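Local coordinates for protein hypoxanthine-guanine phosphoribosyltransferase (Leishmania tarentolae, PDB 1PZM) that probably converts guanine to GMP and hypoxanthine to IMP in purine salvage, transferring the phosphoribosyl group of 5-phosphoribosylpyrophosphate to the purine, at residues A46-F51 / P146-T151; T26-E31 / P170-P175. All blocks are in the same frame, centred on the assembly; numbering follows the deposited sequence.

Interaction 1: residues A46-F51 / P146-T151; sequences ADYKDF and PASLKT
The ring of Tyr-48 points its phenol end at the strand, where Ser-148 OG and Lys-150 CG approach it obliquely. A water lies at the ring edge, in its plane, and shares a hydrogen bond of 2.7 Å with Tyr-48 OH; a second bond of 2.7 Å joins the same water to Ser-148 OG. CD1 of Tyr-48 in turn lies at the edge of the Phe-51 ring, in plane with it, while Phe-51 also stacks on the ring of His-120.

Beyond the water, the touch is between the hydroxyl and an aliphatic chain: Tyr-48 OH comes to 3.2 Å from CG of Lys-150 and to 3.5 Å from its CB. With CG beside the backbone N (chi1 -67°) and a further bend at chi2 (-72°), the lysine lays its first methylenes against the phenol oxygen and carries its amine away, toward a long, weak ion pair with Asp-168.

Tyrosine suits this place toward the C-terminal end of helix 30-48 because it is long enough to span to strand 148-156 with a flat apolar body, which also rests on Met-122 and Leu-53, and a polar tip. Serine brings a short hydroxyl that serves both the water and His-120 ND1. The chemistry implies a joint in which a phenol oxygen lies against lysine methylenes and is bridged to the serine by water, giving the hydroxyl of Tyr-48, a buried residue, a hydrogen-bond partner.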
ATOM      1  N   ALA A  46     -18.647  -8.293 -11.773  1.00 32.35           N
ATOM      2  CA  ALA A  46     -19.932  -8.728 -12.319  1.00 35.11           C
ATOM      3  C   ALA A  46     -20.980  -7.769 -11.779  1.00 36.26           C
ATOM      4  O   ALA A  46     -21.887  -7.362 -12.511  1.00 37.90           O
ATOM      5  CB  ALA A  46     -20.281 -10.211 -11.910  1.00 35.02           C
ATOM      6  N   ASP A  47     -20.819  -7.382 -10.509  1.00 35.19           N
ATOM      7  CA  ASP A  47     -21.769  -6.513  -9.862  1.00 36.17           C
ATOM      8  C   ASP A  47     -21.684  -5.109 -10.456  1.00 37.34           C
ATOM      9  O   ASP A  47     -22.641  -4.355 -10.387  1.00 39.20           O
ATOM     10  CB  ASP A  47     -21.529  -6.467  -8.361  1.00 34.93           C
ATOM     11  CG  ASP A  47     -21.915  -7.746  -7.651  1.00 36.04           C
ATOM     12  OD1 ASP A  47     -22.716  -8.569  -8.192  1.00 36.08           O
ATOM     13  OD2 ASP A  47     -21.481  -7.977  -6.495  1.00 35.42           O
ATOM     14  N   TYR A  48     -20.568  -4.743 -11.056  1.00 37.18           N
ATOM     15  CA  TYR A  48     -20.444  -3.370 -11.551  1.00 38.83           C
ATOM     16  C   TYR A  48     -20.583  -3.235 -13.075  1.00 41.50           C
ATOM     17  O   TYR A  48     -20.480  -2.118 -13.620  1.00 42.65           O
ATOM     18  CB  TYR A  48     -19.098  -2.751 -11.103  1.00 36.68           C
ATOM     19  CG  TYR A  48     -19.083  -2.240  -9.671  1.00 34.08           C
ATOM     20  CD1 TYR A  48     -19.306  -0.886  -9.380  1.00 32.93           C
ATOM     21  CD2 TYR A  48     -18.857  -3.108  -8.611  1.00 33.19           C
ATOM     22  CE1 TYR A  48     -19.281  -0.404  -8.053  1.00 33.85           C
ATOM     23  CE2 TYR A  48     -18.834  -2.641  -7.278  1.00 32.74           C
ATOM     24  CZ  TYR A  48     -19.054  -1.293  -7.024  1.00 33.07           C
ATOM     25  OH  TYR A  48     -19.051  -0.857  -5.722  1.00 33.33           O
ATOM     26  N   LYS A  49     -20.731  -4.363 -13.763  1.00 43.01           N
ATOM     27  CA  LYS A  49     -20.825  -4.380 -15.241  1.00 46.80           C
ATOM     28  C   LYS A  49     -21.858  -3.392 -15.819  1.00 49.00           C
ATOM     29  O   LYS A  49     -21.581  -2.712 -16.814  1.00 49.36           O
ATOM     30  CB  LYS A  49     -21.089  -5.805 -15.795  1.00 47.79           C
ATOM     31  CG  LYS A  49     -20.418  -6.064 -17.181  1.00 50.60           C
ATOM     32  CD  LYS A  49     -20.899  -7.390 -17.805  1.00 55.20           C
ATOM     33  N   ASP A  50     -23.030  -3.306 -15.186  1.00 49.90           N
ATOM     34  CA  ASP A  50     -24.075  -2.400 -15.647  1.00 53.08           C
ATOM     35  C   ASP A  50     -23.796  -0.925 -15.355  1.00 53.63           C
ATOM     36  O   ASP A  50     -24.580  -0.065 -15.752  1.00 54.95           O
ATOM     37  CB  ASP A  50     -25.439  -2.778 -15.038  1.00 54.27           C
ATOM     38  CG  ASP A  50     -26.063  -4.013 -15.682  1.00 56.60           C
ATOM     39  OD1 ASP A  50     -25.539  -4.513 -16.712  1.00 57.06           O
ATOM     40  OD2 ASP A  50     -27.092  -4.548 -15.210  1.00 57.83           O
ATOM     41  N   PHE A  51     -22.709  -0.628 -14.644  1.00 52.52           N
ATOM     42  CA  PHE A  51     -22.346   0.766 -14.351  1.00 53.14           C
ATOM     43  C   PHE A  51     -21.508   1.432 -15.423  1.00 53.18           C
ATOM     44  O   PHE A  51     -21.265   2.648 -15.376  1.00 53.62           O
ATOM     45  CB  PHE A  51     -21.703   0.909 -12.967  1.00 51.95           C
ATOM     46  CG  PHE A  51     -22.696   0.872 -11.844  1.00 56.17           C
ATOM     47  CD1 PHE A  51     -23.949   1.486 -11.982  1.00 60.57           C
ATOM     48  CD2 PHE A  51     -22.386   0.231 -10.641  1.00 58.01           C
ATOM     49  CE1 PHE A  51     -24.885   1.457 -10.947  1.00 63.59           C
ATOM     50  CE2 PHE A  51     -23.322   0.192  -9.583  1.00 60.35           C
ATOM     51  CZ  PHE A  51     -24.573   0.807  -9.743  1.00 62.76           C
ATOM     52  N   PRO A 146     -21.511  10.453  -3.175  1.00 48.06           N
ATOM     53  CA  PRO A 146     -21.029   9.584  -4.260  1.00 46.00           C
ATOM     54  C   PRO A 146     -22.164   8.911  -5.038  1.00 46.27           C
ATOM     55  O   PRO A 146     -23.273   8.783  -4.524  1.00 47.52           O
ATOM     56  CB  PRO A 146     -20.193   8.545  -3.522  1.00 43.92           C
ATOM     57  CG  PRO A 146     -20.799   8.481  -2.169  1.00 44.48           C
ATOM     58  CD  PRO A 146     -21.184   9.900  -1.844  1.00 46.77           C
ATOM     59  N   ALA A 147     -21.907   8.505  -6.272  1.00 45.69           N
ATOM     60  CA  ALA A 147     -22.867   7.699  -7.025  1.00 45.98           C
ATOM     61  C   ALA A 147     -23.272   6.425  -6.263  1.00 44.02           C
ATOM     62  O   ALA A 147     -24.431   6.142  -6.172  1.00 45.14           O
ATOM     63  CB  ALA A 147     -22.324   7.350  -8.415  1.00 45.83           C
ATOM     64  N   SER A 148     -22.309   5.652  -5.756  1.00 41.01           N
ATOM     65  CA  SER A 148     -22.610   4.529  -4.872  1.00 39.14           C
ATOM     66  C   SER A 148     -21.464   4.350  -3.874  1.00 36.89           C
ATOM     67  O   SER A 148     -20.342   4.831  -4.080  1.00 35.05           O
ATOM     68  CB  SER A 148     -22.790   3.265  -5.675  1.00 37.84           C
ATOM     69  OG  SER A 148     -21.547   3.005  -6.321  1.00 39.25           O
ATOM     70  N   LEU A 149     -21.771   3.692  -2.764  1.00 35.90           N
ATOM     71  CA  LEU A 149     -20.774   3.359  -1.767  1.00 33.62           C
ATOM     72  C   LEU A 149     -20.866   1.881  -1.427  1.00 32.60           C
ATOM     73  O   LEU A 149     -21.956   1.378  -1.058  1.00 31.81           O
ATOM     74  CB  LEU A 149     -21.018   4.150  -0.501  1.00 34.68           C
ATOM     75  CG  LEU A 149     -20.120   3.626   0.634  1.00 35.46           C
ATOM     76  CD1 LEU A 149     -18.646   3.963   0.296  1.00 36.15           C
ATOM     77  CD2 LEU A 149     -20.537   4.129   2.020  1.00 39.35           C
ATOM     78  N   LYS A 150     -19.739   1.190  -1.514  1.00 29.17           N
ATOM     79  CA  LYS A 150     -19.723  -0.208  -1.124  1.00 29.00           C
ATOM     80  C   LYS A 150     -18.485  -0.436  -0.238  1.00 27.33           C
ATOM     81  O   LYS A 150     -17.575   0.408  -0.215  1.00 26.05           O
ATOM     82  CB  LYS A 150     -19.702  -1.165  -2.331  1.00 28.45           C
ATOM     83  CG  LYS A 150     -20.969  -1.190  -3.236  1.00 32.05           C
ATOM     84  CD  LYS A 150     -22.198  -1.878  -2.607  1.00 36.64           C
ATOM     85  CE  LYS A 150     -23.474  -1.505  -3.399  1.00 41.87           C
ATOM     86  NZ  LYS A 150     -24.733  -1.578  -2.556  1.00 44.94           N
ATOM     87  N   THR A 151     -18.495  -1.539   0.526  1.00 25.23           N
ATOM     88  CA  THR A 151     -17.384  -1.864   1.398  1.00 24.07           C
ATOM     89  C   THR A 151     -16.859  -3.226   1.101  1.00 23.93           C
ATOM     90  O   THR A 151     -17.654  -4.213   0.985  1.00 24.04           O
ATOM     91  CB  THR A 151     -17.817  -1.825   2.877  1.00 25.05           C
ATOM     92  OG1 THR A 151     -18.994  -2.688   3.057  1.00 26.42           O
ATOM     93  CG2 THR A 151     -18.297  -0.450   3.258  1.00 22.42           C
TER
HETATM   94  O   HOH W   1     -19.346   1.800  -5.428  1.00 31.47           O

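Interaction 2: residues T26-E31 / P170-P175; sequences TLVTQE and PVITIP
A classic beta bulge, in which Leu-27 and Val-28 both face Ile-196 of the neighbouring strand, supplies one side of this contact beside the GMP pocket. The bulge falls where the chain turns a corner, and both residues send their side chains toward segment 170-175. CD2 of Leu-27 packs 3.9 Å from CG2 of Ile-174 and 4.0 Å from its CD1, lodging against both arms of the branched side chain as the two cross at a slant. A chi1 of 63° tucks CG1 of Ile-174 over the backbone, flanked by N and C, and CD1 and CG2 both reach the leucine methyl.

Val-28 and Ile-172 instead reach toward each other tip to tip: Val-28 CG1 and Ile-172 CD1 lie 3.9 Å apart. The extended outer bond of Ile-172 (chi2 176°) carries its methyl out to the valine. Beta-branched residues suit these extended backbones, and leucine's branched end offers a methyl that can touch both arms of Ile-174.

The pocket lies close by: the side chain of Leu-27 is about 4 Å from that of Val-179 and the side chain of Ile-174 about 4 Å from that of Lys-157, both GMP-binding residues. Val-28 also touches Val-33 of helix 30-48, whose N-cap is Thr-29, while Ile-172 bonds through its backbone to strand 148-156. The contact thus joins the outermost strand, within this chain, of the small antiparallel sheet to the end of strand 169-173 and the residue that follows it.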
ATOM      1  N   THR A  26      -0.801 -20.011  11.908  1.00 34.64           N
ATOM      2  CA  THR A  26      -1.181 -19.424  10.649  1.00 31.06           C
ATOM      3  C   THR A  26      -2.668 -19.605  10.520  1.00 29.83           C
ATOM      4  O   THR A  26      -3.145 -20.736  10.616  1.00 30.06           O
ATOM      5  CB  THR A  26      -0.461 -20.208   9.531  1.00 31.39           C
ATOM      6  OG1 THR A  26       0.944 -20.038   9.725  1.00 32.19           O
ATOM      7  CG2 THR A  26      -0.742 -19.602   8.134  1.00 28.89           C
ATOM      8  N   LEU A  27      -3.390 -18.509  10.301  1.00 26.05           N
ATOM      9  CA  LEU A  27      -4.830 -18.570  10.182  1.00 25.53           C
ATOM     10  C   LEU A  27      -5.158 -18.695   8.676  1.00 25.41           C
ATOM     11  O   LEU A  27      -5.925 -19.568   8.295  1.00 22.57           O
ATOM     12  CB  LEU A  27      -5.504 -17.319  10.784  1.00 25.01           C
ATOM     13  CG  LEU A  27      -7.060 -17.371  10.733  1.00 25.36           C
ATOM     14  CD1 LEU A  27      -7.729 -18.572  11.568  1.00 27.14           C
ATOM     15  CD2 LEU A  27      -7.684 -16.022  11.158  1.00 26.55           C
ATOM     16  N   VAL A  28      -4.521 -17.856   7.823  1.00 23.28           N
ATOM     17  CA  VAL A  28      -4.786 -17.894   6.382  1.00 22.33           C
ATOM     18  C   VAL A  28      -3.464 -17.647   5.673  1.00 23.50           C
ATOM     19  O   VAL A  28      -2.776 -16.671   6.007  1.00 20.51           O
ATOM     20  CB  VAL A  28      -5.759 -16.750   5.925  1.00 23.22           C
ATOM     21  CG1 VAL A  28      -6.244 -16.988   4.470  1.00 19.30           C
ATOM     22  CG2 VAL A  28      -6.972 -16.593   6.922  1.00 22.82           C
ATOM     23  N   THR A  29      -3.108 -18.522   4.714  1.00 21.71           N
ATOM     24  CA  THR A  29      -1.886 -18.317   4.016  1.00 24.00           C
ATOM     25  C   THR A  29      -2.118 -17.246   2.964  1.00 22.68           C
ATOM     26  O   THR A  29      -3.289 -16.936   2.544  1.00 21.72           O
ATOM     27  CB  THR A  29      -1.351 -19.575   3.360  1.00 25.06           C
ATOM     28  OG1 THR A  29      -2.296 -19.993   2.347  1.00 23.44           O
ATOM     29  CG2 THR A  29      -1.223 -20.731   4.376  1.00 27.19           C
ATOM     30  N   GLN A  30      -1.000 -16.676   2.588  1.00 20.27           N
ATOM     31  CA  GLN A  30      -0.925 -15.776   1.443  1.00 21.06           C
ATOM     32  C   GLN A  30      -1.686 -16.298   0.167  1.00 20.94           C
ATOM     33  O   GLN A  30      -2.522 -15.562  -0.452  1.00 18.65           O
ATOM     34  CB  GLN A  30       0.574 -15.531   1.115  1.00 21.36           C
ATOM     35  CG  GLN A  30       0.869 -14.912  -0.257  1.00 19.40           C
ATOM     36  CD  GLN A  30       2.344 -14.586  -0.428  1.00 20.00           C
ATOM     37  OE1 GLN A  30       2.798 -13.488   0.020  1.00 19.69           O
ATOM     38  NE2 GLN A  30       3.137 -15.524  -1.072  1.00 22.23           N
ATOM     39  N   GLU A  31      -1.402 -17.554  -0.193  1.00 20.20           N
ATOM     40  CA  GLU A  31      -2.040 -18.201  -1.352  1.00 21.46           C
ATOM     41  C   GLU A  31      -3.576 -18.207  -1.188  1.00 22.34           C
ATOM     42  O   GLU A  31      -4.329 -17.976  -2.153  1.00 23.53           O
ATOM     43  CB  GLU A  31      -1.528 -19.668  -1.471  1.00 20.82           C
ATOM     44  CG  GLU A  31      -0.040 -19.696  -1.915  0.50 20.46           C
ATOM     45  CD  GLU A  31       0.956 -18.944  -0.972  0.50 18.29           C
ATOM     46  OE1 GLU A  31       0.868 -19.118   0.267  0.50 18.42           O
ATOM     47  OE2 GLU A  31       1.879 -18.242  -1.518  0.50 18.11           O
ATOM     48  N   PRO A 170     -17.424  -9.217   2.275  1.00 24.72           N
ATOM     49  CA  PRO A 170     -16.572  -9.708   3.342  1.00 24.53           C
ATOM     50  C   PRO A 170     -15.874 -10.944   2.753  1.00 25.37           C
ATOM     51  O   PRO A 170     -16.522 -11.999   2.565  1.00 26.28           O
ATOM     52  CB  PRO A 170     -17.561 -10.128   4.407  1.00 26.63           C
ATOM     53  CG  PRO A 170     -18.881 -10.478   3.664  1.00 25.51           C
ATOM     54  CD  PRO A 170     -18.750  -9.865   2.278  1.00 26.40           C
ATOM     55  N   VAL A 171     -14.576 -10.840   2.517  1.00 25.10           N
ATOM     56  CA  VAL A 171     -13.886 -11.890   1.755  1.00 24.89           C
ATOM     57  C   VAL A 171     -13.771 -13.148   2.577  1.00 24.72           C
ATOM     58  O   VAL A 171     -14.088 -14.242   2.126  1.00 24.97           O
ATOM     59  CB  VAL A 171     -12.490 -11.402   1.321  1.00 24.52           C
ATOM     60  CG1 VAL A 171     -11.821 -12.471   0.483  1.00 22.74           C
ATOM     61  CG2 VAL A 171     -12.626 -10.143   0.477  1.00 25.27           C
ATOM     62  N   ILE A 172     -13.317 -12.994   3.812  1.00 23.92           N
ATOM     63  CA  ILE A 172     -13.202 -14.155   4.700  1.00 23.17           C
ATOM     64  C   ILE A 172     -13.847 -13.837   6.031  1.00 23.32           C
ATOM     65  O   ILE A 172     -13.587 -12.758   6.572  1.00 22.86           O
ATOM     66  CB  ILE A 172     -11.721 -14.489   4.937  1.00 22.81           C
ATOM     67  CG1 ILE A 172     -10.977 -14.571   3.593  1.00 20.55           C
ATOM     68  CG2 ILE A 172     -11.592 -15.775   5.777  1.00 23.46           C
ATOM     69  CD1 ILE A 172      -9.452 -14.812   3.753  1.00 22.95           C
ATOM     70  N   THR A 173     -14.666 -14.759   6.561  1.00 20.83           N
ATOM     71  CA  THR A 173     -15.350 -14.540   7.848  1.00 21.37           C
ATOM     72  C   THR A 173     -14.645 -15.390   8.886  1.00 22.28           C
ATOM     73  O   THR A 173     -14.455 -16.567   8.653  1.00 22.53           O
ATOM     74  CB  THR A 173     -16.832 -14.938   7.707  1.00 21.40           C
ATOM     75  OG1 THR A 173     -17.458 -13.996   6.827  1.00 20.67           O
ATOM     76  CG2 THR A 173     -17.642 -14.773   9.070  1.00 21.87           C
ATOM     77  N   ILE A 174     -14.234 -14.808  10.022  1.00 22.47           N
ATOM     78  CA  ILE A 174     -13.425 -15.573  10.989  1.00 24.23           C
ATOM     79  C   ILE A 174     -13.928 -15.325  12.378  1.00 27.17           C
ATOM     80  O   ILE A 174     -14.613 -14.333  12.623  1.00 27.00           O
ATOM     81  CB  ILE A 174     -11.932 -15.143  10.994  1.00 23.61           C
ATOM     82  CG1 ILE A 174     -11.824 -13.670  11.428  1.00 20.57           C
ATOM     83  CG2 ILE A 174     -11.264 -15.402   9.640  1.00 22.12           C
ATOM     84  CD1 ILE A 174     -10.368 -13.120  11.601  1.00 20.23           C
ATOM     85  N   PRO A 175     -13.592 -16.208  13.309  1.00 30.28           N
ATOM     86  CA  PRO A 175     -14.028 -15.984  14.694  1.00 32.50           C
ATOM     87  C   PRO A 175     -13.197 -14.889  15.350  1.00 33.56           C
ATOM     88  O   PRO A 175     -12.275 -14.304  14.741  1.00 31.23           O
ATOM     89  CB  PRO A 175     -13.892 -17.365  15.368  1.00 34.11           C
ATOM     90  CG  PRO A 175     -12.963 -18.145  14.509  1.00 34.21           C
ATOM     91  CD  PRO A 175     -12.804 -17.445  13.144  1.00 30.05           C
TER

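Interactions 1 and 2 have centres 25 Å apart, and their nearest atoms are still about 5 Å apart. Helix 30-48 connects them: segment 26-31 leads into its N-terminal end, with the touching residues just before it, and interaction 1 uses its C-terminal end. Their partners, strands 169-173 and 148-156, follow each other in the chain and are neighbours in the parallel sheet. Both segments of interaction 1 fall between the two segments of interaction 2 in the sequence, all within the phosphoribosyltransferase domain. The residues leading into the helix and those near its C-terminal end thus both pack against the same parallel sheet, one contact lying beside the nucleotide pocket and the other away from the known GMP-binding residues.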